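Holo-[acyl-carrier-protein] synthase (Neisseria meningitidis FAM18, PDB 5SUV) belongs to the 4'-phosphopantetheinyl transferase superfamily and binds coenzyme A as an assembly of three chains. Local coordinates at residues V47-L50 with A51-A55; I31-P34 with E35-L38. All blocks are in the same frame, centred on the assembly; numbering follows the deposited sequence.

Contact 1: residues V47-L50 with A51-A55. With COA (coenzyme A), chain F.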
ATOM      1  N   VAL A  47     -20.602   7.975  -4.108  1.00 55.22           N
ATOM      2  CA  VAL A  47     -19.442   8.610  -3.492  1.00 56.62           C
ATOM      3  C   VAL A  47     -18.291   7.610  -3.383  1.00 51.15           C
ATOM      4  O   VAL A  47     -17.142   7.921  -3.724  1.00 41.40           O
ATOM      5  CB  VAL A  47     -19.817   9.198  -2.120  1.00 53.77           C
ATOM      6  CG1 VAL A  47     -18.614   9.854  -1.478  1.00 45.66           C
ATOM      7  CG2 VAL A  47     -20.951  10.208  -2.264  1.00 54.35           C
ATOM      8  N   ASN A  48     -18.591   6.392  -2.922  1.00 49.96           N
ATOM      9  CA  ASN A  48     -17.583   5.338  -2.853  1.00 51.27           C
ATOM     10  C   ASN A  48     -17.086   4.967  -4.246  1.00 54.31           C
ATOM     11  O   ASN A  48     -15.907   4.639  -4.431  1.00 45.88           O
ATOM     12  CB  ASN A  48     -18.175   4.116  -2.141  1.00 52.35           C
ATOM     13  CG  ASN A  48     -17.175   2.981  -1.975  1.00 55.83           C
ATOM     14  OD1 ASN A  48     -17.005   2.153  -2.873  1.00 61.48           O
ATOM     15  ND2 ASN A  48     -16.524   2.925  -0.810  1.00 58.17           N
ATOM     16  N   TYR A  49     -17.975   5.011  -5.236  1.00 59.09           N
ATOM     17  CA  TYR A  49     -17.586   4.737  -6.614  1.00 43.54           C
ATOM     18  C   TYR A  49     -16.569   5.760  -7.106  1.00 40.72           C
ATOM     19  O   TYR A  49     -15.485   5.395  -7.572  1.00 41.10           O
ATOM     20  CB  TYR A  49     -18.838   4.736  -7.492  1.00 46.14           C
ATOM     21  CG  TYR A  49     -18.600   4.407  -8.948  1.00 55.12           C
ATOM     22  CD1 TYR A  49     -18.208   5.393  -9.847  1.00 54.58           C
ATOM     23  CD2 TYR A  49     -18.788   3.119  -9.429  1.00 46.37           C
ATOM     24  CE1 TYR A  49     -17.997   5.104 -11.179  1.00 61.56           C
ATOM     25  CE2 TYR A  49     -18.584   2.820 -10.771  1.00 58.36           C
ATOM     26  CZ  TYR A  49     -18.185   3.816 -11.639  1.00 65.76           C
ATOM     27  OH  TYR A  49     -17.973   3.530 -12.976  1.00 67.47           O
ATOM     28  N   LEU A  50     -16.899   7.051  -7.002  1.00 49.83           N
ATOM     29  CA  LEU A  50     -15.959   8.090  -7.420  1.00 40.32           C
ATOM     30  C   LEU A  50     -14.661   8.014  -6.633  1.00 41.37           C
ATOM     31  O   LEU A  50     -13.578   8.211  -7.192  1.00 36.89           O
ATOM     32  CB  LEU A  50     -16.581   9.475  -7.252  1.00 40.62           C
ATOM     33  CG  LEU A  50     -17.528   9.997  -8.322  1.00 66.71           C
ATOM     34  CD1 LEU A  50     -18.127  11.314  -7.868  1.00 69.13           C
ATOM     35  CD2 LEU A  50     -16.793  10.170  -9.630  1.00 75.35           C
ATOM     36  N   ALA A  51     -14.746   7.751  -5.323  1.00 36.91           N
ATOM     37  CA  ALA A  51     -13.542   7.715  -4.501  1.00 38.74           C
ATOM     38  C   ALA A  51     -12.583   6.629  -4.973  1.00 32.94           C
ATOM     39  O   ALA A  51     -11.378   6.860  -5.085  1.00 31.74           O
ATOM     40  CB  ALA A  51     -13.919   7.496  -3.033  1.00 42.60           C
ATOM     41  N   LYS A  52     -13.102   5.427  -5.233  1.00 36.02           N
ATOM     42  CA  LYS A  52     -12.256   4.318  -5.671  1.00 36.00           C
ATOM     43  C   LYS A  52     -11.621   4.614  -7.024  1.00 37.71           C
ATOM     44  O   LYS A  52     -10.428   4.355  -7.232  1.00 34.15           O
ATOM     45  CB  LYS A  52     -13.073   3.027  -5.749  1.00 41.96           C
ATOM     46  CG  LYS A  52     -13.393   2.420  -4.375  1.00 47.99           C
ATOM     47  CD  LYS A  52     -14.086   1.074  -4.477  1.00 59.86           C
ATOM     48  CE  LYS A  52     -14.373   0.504  -3.085  1.00 71.97           C
ATOM     49  NZ  LYS A  52     -15.185  -0.739  -3.135  1.00 91.27           N
ATOM     50  N   ARG A  53     -12.402   5.156  -7.955  1.00 40.23           N
ATOM     51  CA  ARG A  53     -11.848   5.502  -9.260  1.00 41.29           C
ATOM     52  C   ARG A  53     -10.785   6.583  -9.127  1.00 35.79           C
ATOM     53  O   ARG A  53      -9.706   6.481  -9.718  1.00 32.86           O
ATOM     54  CB  ARG A  53     -12.966   5.949 -10.213  1.00 39.83           C
ATOM     55  CG  ARG A  53     -14.053   4.919 -10.476  1.00 51.70           C
ATOM     56  CD  ARG A  53     -13.486   3.553 -10.770  1.00 52.51           C
ATOM     57  NE  ARG A  53     -14.446   2.651 -11.418  1.00 47.72           N
ATOM     58  CZ  ARG A  53     -15.406   1.983 -10.788  1.00 48.90           C
ATOM     59  NH1 ARG A  53     -15.574   2.111  -9.479  1.00 52.58           N
ATOM     60  NH2 ARG A  53     -16.204   1.181 -11.468  1.00 58.71           N
ATOM     61  N   PHE A  54     -11.058   7.614  -8.329  1.00 32.82           N
ATOM     62  CA  PHE A  54     -10.091   8.687  -8.137  1.00 29.18           C
ATOM     63  C   PHE A  54      -8.793   8.144  -7.552  1.00 29.32           C
ATOM     64  O   PHE A  54      -7.703   8.450  -8.047  1.00 26.86           O
ATOM     65  CB  PHE A  54     -10.703   9.769  -7.242  1.00 31.06           C
ATOM     66  CG  PHE A  54      -9.893  11.021  -7.143  1.00 32.94           C
ATOM     67  CD1 PHE A  54      -9.710  11.835  -8.238  1.00 35.14           C
ATOM     68  CD2 PHE A  54      -9.315  11.392  -5.939  1.00 35.92           C
ATOM     69  CE1 PHE A  54      -8.954  12.988  -8.152  1.00 41.89           C
ATOM     70  CE2 PHE A  54      -8.560  12.545  -5.846  1.00 41.86           C
ATOM     71  CZ  PHE A  54      -8.394  13.354  -6.953  1.00 40.29           C
ATOM     72  N   ALA A  55      -8.886   7.312  -6.509  1.00 31.49           N
ATOM     73  CA  ALA A  55      -7.664   6.773  -5.913  1.00 25.56           C
ATOM     74  C   ALA A  55      -6.922   5.876  -6.899  1.00 24.73           C
ATOM     75  O   ALA A  55      -5.694   5.935  -6.999  1.00 24.60           O
ATOM     76  CB  ALA A  55      -7.972   5.986  -4.640  1.00 27.83           C
TER
HETATM   77  N1A COA F1000      -9.708 -10.329  -5.864  1.00 48.17           N
HETATM   78  C2A COA F1000      -9.098  -9.164  -5.611  1.00 39.30           C
HETATM   79  N3A COA F1000      -9.650  -8.063  -5.180  1.00 56.54           N
HETATM   80  C4A COA F1000     -11.045  -8.131  -4.974  1.00 59.49           C
HETATM   81  C5A COA F1000     -11.841  -9.289  -5.218  1.00 53.63           C
HETATM   82  C6A COA F1000     -11.094 -10.369  -5.666  1.00 49.43           C
HETATM   83  N6A COA F1000     -11.710 -11.498  -5.917  1.00 46.22           N
HETATM   84  N7A COA F1000     -13.061  -9.108  -4.948  1.00 52.26           N
HETATM   85  C8A COA F1000     -13.097  -7.861  -4.562  1.00 54.45           C
HETATM   86  N9A COA F1000     -11.907  -7.231  -4.553  1.00 53.20           N
HETATM   87  C1B COA F1000     -11.646  -5.887  -4.201  1.00 63.29           C
HETATM   88  C2B COA F1000     -12.537  -4.882  -5.092  1.00 76.52           C
HETATM   89  O2B COA F1000     -11.810  -3.842  -5.632  1.00 70.54           O
HETATM   90  C3B COA F1000     -13.454  -4.356  -3.991  1.00 80.21           C
HETATM   91  O3B COA F1000     -13.833  -3.085  -4.159  1.00 75.68           O
HETATM   92  P3B COA F1000     -14.624  -2.759  -5.726  1.00 53.58           P
HETATM   93  O7A COA F1000     -15.316  -1.641  -5.243  1.00 58.37           O
HETATM   94  O8A COA F1000     -13.478  -2.502  -6.617  1.00 58.28           O
HETATM   95  O9A COA F1000     -15.323  -4.035  -5.917  1.00 56.57           O
HETATM   96  C4B COA F1000     -12.466  -4.465  -2.808  1.00 71.94           C
HETATM   97  O4B COA F1000     -11.995  -5.754  -2.909  1.00 58.24           O
HETATM   98  C5B COA F1000     -13.131  -4.259  -1.489  1.00 84.54           C
HETATM   99  O5B COA F1000     -12.078  -4.197  -0.524  1.00 90.78           O
HETATM  100  P1A COA F1000     -12.553  -4.479   0.957  1.00 94.17           P
HETATM  101  O1A COA F1000     -13.610  -3.531   1.379  1.00 92.82           O
HETATM  102  O2A COA F1000     -11.350  -4.815   1.763  1.00 93.52           O
HETATM  103  O3A COA F1000     -13.444  -5.826   0.739  1.00110.37           O
HETATM  104  P2A COA F1000     -14.106  -6.400   1.998  1.00 91.08           P
HETATM  105  O4A COA F1000     -13.231  -6.427   3.124  1.00104.17           O
HETATM  106  O5A COA F1000     -15.550  -5.990   2.198  1.00 76.67           O
HETATM  107  O6A COA F1000     -14.211  -7.976   1.533  1.00 92.39           O
HETATM  108  CBP COA F1000     -12.975  -9.742   0.621  1.00 68.43           C
HETATM  109  CCP COA F1000     -12.932  -8.440   1.343  1.00 80.92           C
HETATM  110  CDP COA F1000     -13.164  -9.425  -0.774  1.00 52.76           C
HETATM  111  CEP COA F1000     -11.654 -10.451   0.747  1.00 66.85           C
HETATM  112  CAP COA F1000     -14.099 -10.703   1.121  1.00 78.91           C
HETATM  113  OAP COA F1000     -14.038 -11.923   0.489  1.00 61.41           O
HETATM  114  C9P COA F1000     -14.030 -11.042   2.624  1.00 99.87           C
HETATM  115  O9P COA F1000     -13.248 -11.905   2.990  1.00115.34           O
HETATM  116  N8P COA F1000     -14.921 -10.390   3.529  1.00 90.56           N
HETATM  117  C7P COA F1000     -14.916 -10.663   5.009  1.00 78.38           C
HETATM  118  C6P COA F1000     -14.535 -12.090   5.348  1.00 76.77           C
HETATM  119  C5P COA F1000     -15.359 -12.606   6.516  1.00 75.40           C
HETATM  120  O5P COA F1000     -15.830 -13.694   6.498  1.00 72.71           O
HETATM  121  N4P COA F1000     -15.546 -11.803   7.638  1.00 75.33           N
HETATM  122  C3P COA F1000     -16.346 -12.304   8.754  1.00 69.23           C
HETATM  123  C2P COA F1000     -15.512 -13.034   9.774  1.00 68.62           C
HETATM  124  S1P COA F1000     -15.739 -14.859   9.673  1.00 81.56           S
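Y49 and R53 meet one turn apart on helix 46-63. The guanidinium of R53 lies over one face of the Y49 ring. R53 CZ is 3.7 Å from the ring centroid, a cation-pi contact. The two planes are tilted by 37°, so the groups meet most closely on one side, where R53 NH2 comes 3.0 Å from Y49 CE2. A turn about the CB-CG bond of R53 (chi2 -46°) folds the chain over the ring. Y49 OH is hydrogen-bonded to E39, and R53 NE has a long, weak ion pair with E36. Each partner is therefore also tied at its polar end to helix 34-39.

The tight side is that of L50, A51 and F54. All three pack against helix 13-23, and L50 and F54 also reach helix 25-31. V47 and N48 are looser and partly exposed. V47 turns its side chain from the next turn, and its link to A51 is through the backbone. Four i to i+4 backbone bonds hold the whole turn together, from V47 O to A51 N up to L50 O to F54 N; the last is 2.8 Å long.

N48 and K52 share another side of the helix. K52 runs out extended beyond CG, and N48 OD1 rests 3.1 Å from K52 CE. K52 belongs to the coenzyme A pocket. Its NZ is modelled 2.9 Å from O3B of coenzyme A as a hydrogen bond, but the amine sits too close to the neighbouring phosphate, so its exact place is doubtful. H81 and S112 also bond this coenzyme A. A lysine amine beside the 3'-phosphate implies that charge attraction probably helps to hold the ligand.

Contact 2: residues I31-P34 with E35-L38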
ATOM      1  N   ILE A  31     -13.306  13.144 -13.876  1.00 39.82           N
ATOM      2  CA  ILE A  31     -12.504  12.048 -13.337  1.00 44.23           C
ATOM      3  C   ILE A  31     -12.801  10.726 -14.028  1.00 34.20           C
ATOM      4  O   ILE A  31     -11.910   9.886 -14.185  1.00 35.90           O
ATOM      5  CB  ILE A  31     -12.744  11.904 -11.822  1.00 41.69           C
ATOM      6  CG1 ILE A  31     -12.447  13.221 -11.117  1.00 40.21           C
ATOM      7  CG2 ILE A  31     -11.896  10.778 -11.254  1.00 48.75           C
ATOM      8  CD1 ILE A  31     -11.113  13.790 -11.393  1.00 35.69           C
ATOM      9  N   LEU A  32     -14.045  10.523 -14.440  1.00 36.23           N
ATOM     10  CA  LEU A  32     -14.452   9.245 -15.004  1.00 36.98           C
ATOM     11  C   LEU A  32     -14.228   9.231 -16.512  1.00 37.01           C
ATOM     12  O   LEU A  32     -14.336  10.265 -17.177  1.00 37.43           O
ATOM     13  CB  LEU A  32     -15.920   8.967 -14.725  1.00 39.53           C
ATOM     14  CG  LEU A  32     -16.322   8.972 -13.254  1.00 39.97           C
ATOM     15  CD1 LEU A  32     -17.797   8.680 -13.143  1.00 42.78           C
ATOM     16  CD2 LEU A  32     -15.480   7.956 -12.463  1.00 38.33           C
ATOM     17  N   THR A  33     -13.928   8.045 -17.043  1.00 40.57           N
ATOM     18  CA  THR A  33     -13.865   7.884 -18.493  1.00 46.45           C
ATOM     19  C   THR A  33     -15.274   7.901 -19.072  1.00 46.96           C
ATOM     20  O   THR A  33     -16.248   7.631 -18.366  1.00 42.10           O
ATOM     21  CB  THR A  33     -13.181   6.572 -18.892  1.00 36.38           C
ATOM     22  OG1 THR A  33     -14.044   5.460 -18.609  1.00 40.16           O
ATOM     23  CG2 THR A  33     -11.873   6.376 -18.164  1.00 34.55           C
ATOM     24  N   PRO A  34     -15.409   8.191 -20.372  1.00 40.48           N
ATOM     25  CA  PRO A  34     -16.737   8.110 -21.000  1.00 43.13           C
ATOM     26  C   PRO A  34     -17.466   6.813 -20.695  1.00 44.56           C
ATOM     27  O   PRO A  34     -18.687   6.825 -20.509  1.00 73.40           O
ATOM     28  CB  PRO A  34     -16.418   8.240 -22.496  1.00 43.22           C
ATOM     29  CG  PRO A  34     -15.133   8.971 -22.550  1.00 52.07           C
ATOM     30  CD  PRO A  34     -14.357   8.550 -21.333  1.00 53.64           C
ATOM     31  N   GLU A  35     -16.744   5.694 -20.605  1.00 43.46           N
ATOM     32  CA  GLU A  35     -17.377   4.414 -20.307  1.00 44.94           C
ATOM     33  C   GLU A  35     -17.907   4.391 -18.881  1.00 49.04           C
ATOM     34  O   GLU A  35     -19.070   4.040 -18.639  1.00 48.05           O
ATOM     35  CB  GLU A  35     -16.377   3.272 -20.511  1.00 43.68           C
ATOM     36  CG  GLU A  35     -15.847   3.128 -21.932  1.00 56.49           C
ATOM     37  CD  GLU A  35     -14.707   4.082 -22.259  1.00 46.15           C
ATOM     38  OE1 GLU A  35     -14.203   4.771 -21.348  1.00 39.67           O
ATOM     39  OE2 GLU A  35     -14.315   4.146 -23.444  1.00 41.49           O
ATOM     40  N   GLU A  36     -17.062   4.759 -17.920  1.00 43.30           N
ATOM     41  CA  GLU A  36     -17.499   4.788 -16.532  1.00 43.66           C
ATOM     42  C   GLU A  36     -18.626   5.787 -16.336  1.00 47.32           C
ATOM     43  O   GLU A  36     -19.513   5.579 -15.501  1.00 48.96           O
ATOM     44  CB  GLU A  36     -16.330   5.141 -15.624  1.00 41.09           C
ATOM     45  CG  GLU A  36     -15.257   4.087 -15.541  1.00 39.48           C
ATOM     46  CD  GLU A  36     -14.007   4.618 -14.892  1.00 36.93           C
ATOM     47  OE1 GLU A  36     -13.735   5.829 -15.013  1.00 36.16           O
ATOM     48  OE2 GLU A  36     -13.295   3.828 -14.267  1.00 36.43           O
ATOM     49  N   LEU A  37     -18.588   6.898 -17.078  1.00 51.93           N
ATOM     50  CA  LEU A  37     -19.565   7.961 -16.882  1.00 60.51           C
ATOM     51  C   LEU A  37     -20.963   7.505 -17.263  1.00 66.74           C
ATOM     52  O   LEU A  37     -21.951   8.014 -16.723  1.00 69.98           O
ATOM     53  CB  LEU A  37     -19.156   9.196 -17.695  1.00 49.52           C
ATOM     54  CG  LEU A  37     -19.944  10.485 -17.457  1.00 57.55           C
ATOM     55  CD1 LEU A  37     -19.855  10.920 -15.998  1.00 63.25           C
ATOM     56  CD2 LEU A  37     -19.436  11.588 -18.373  1.00 51.44           C
ATOM     57  N   LEU A  38     -21.067   6.547 -18.185  1.00 64.09           N
ATOM     58  CA  LEU A  38     -22.372   6.052 -18.603  1.00 62.61           C
ATOM     59  C   LEU A  38     -22.987   5.123 -17.567  1.00 61.40           C
ATOM     60  O   LEU A  38     -24.214   5.100 -17.424  1.00 60.85           O
ATOM     61  CB  LEU A  38     -22.250   5.335 -19.949  1.00 69.67           C
ATOM     62  CG  LEU A  38     -21.846   6.221 -21.130  1.00 74.77           C
ATOM     63  CD1 LEU A  38     -21.562   5.375 -22.362  1.00 91.65           C
ATOM     64  CD2 LEU A  38     -22.927   7.248 -21.427  1.00 64.97           C
TER
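A capping box starts helix 34-39, with T33 at the N-cap and E36 three residues on. Each side chain bonds the backbone of the other. T33 OG1 accepts from E36 N at 3.2 Å, and the bond is almost straight, with an N-H...O angle of 177°. In return T33 N donates to E36 OE1 at 3.0 Å. It meets that oxygen on its anti side, 23° out of the carboxylate plane. The chain of E36 is extended beyond CG, which carries the carboxylate back to the T33 amide.

T33 OG1 is gripped twice. Its chi1 of 72° sets the hydroxyl between the backbone N and the carbonyl carbon, facing the first turn. There it also donates to the anti lone pair of E35 OE1, 2.8 Å away. The E35 chain bends beyond CB to reach the hydroxyl and lies alongside the P34 ring.

The box joins the loop after helix 25-31 to the next helix. The first i to i+4 backbone bond follows at once, from L37 N to T33 O at 2.8 Å. The next, from L38 N to P34 O, is weak. The buried L32 crosses L37 at about a right angle, with L32 CD1 4.2 Å from L37 CD1. L32 CD2 also lies 3.8 Å from E36 OE1.

The buried E36 carboxylate has partners beyond the cap. OE1 forms a salt bridge with K57 of helix 46-63, which also bonds I31 O. OE2 accepts from I79 N.

From the N terminus, contact 2 comes first. It turns the chain out of helix 25-31 into helix 34-39. Contact 1 follows on helix 46-63, after contact 2 has ended, so the two neither nest nor cross. Both are local, and neither closes a long loop. Their centres are about 12 Å apart, yet they touch. The long, weak R53-E36 pair links them. Y49 also packs on E36; farther from that pair, L50 meets L32 and F54 meets I31. Together they tie helix 34-39 and the end of helix 25-31 to helix 46-63. Residues I31 and K52 belong to two different coenzyme A pockets.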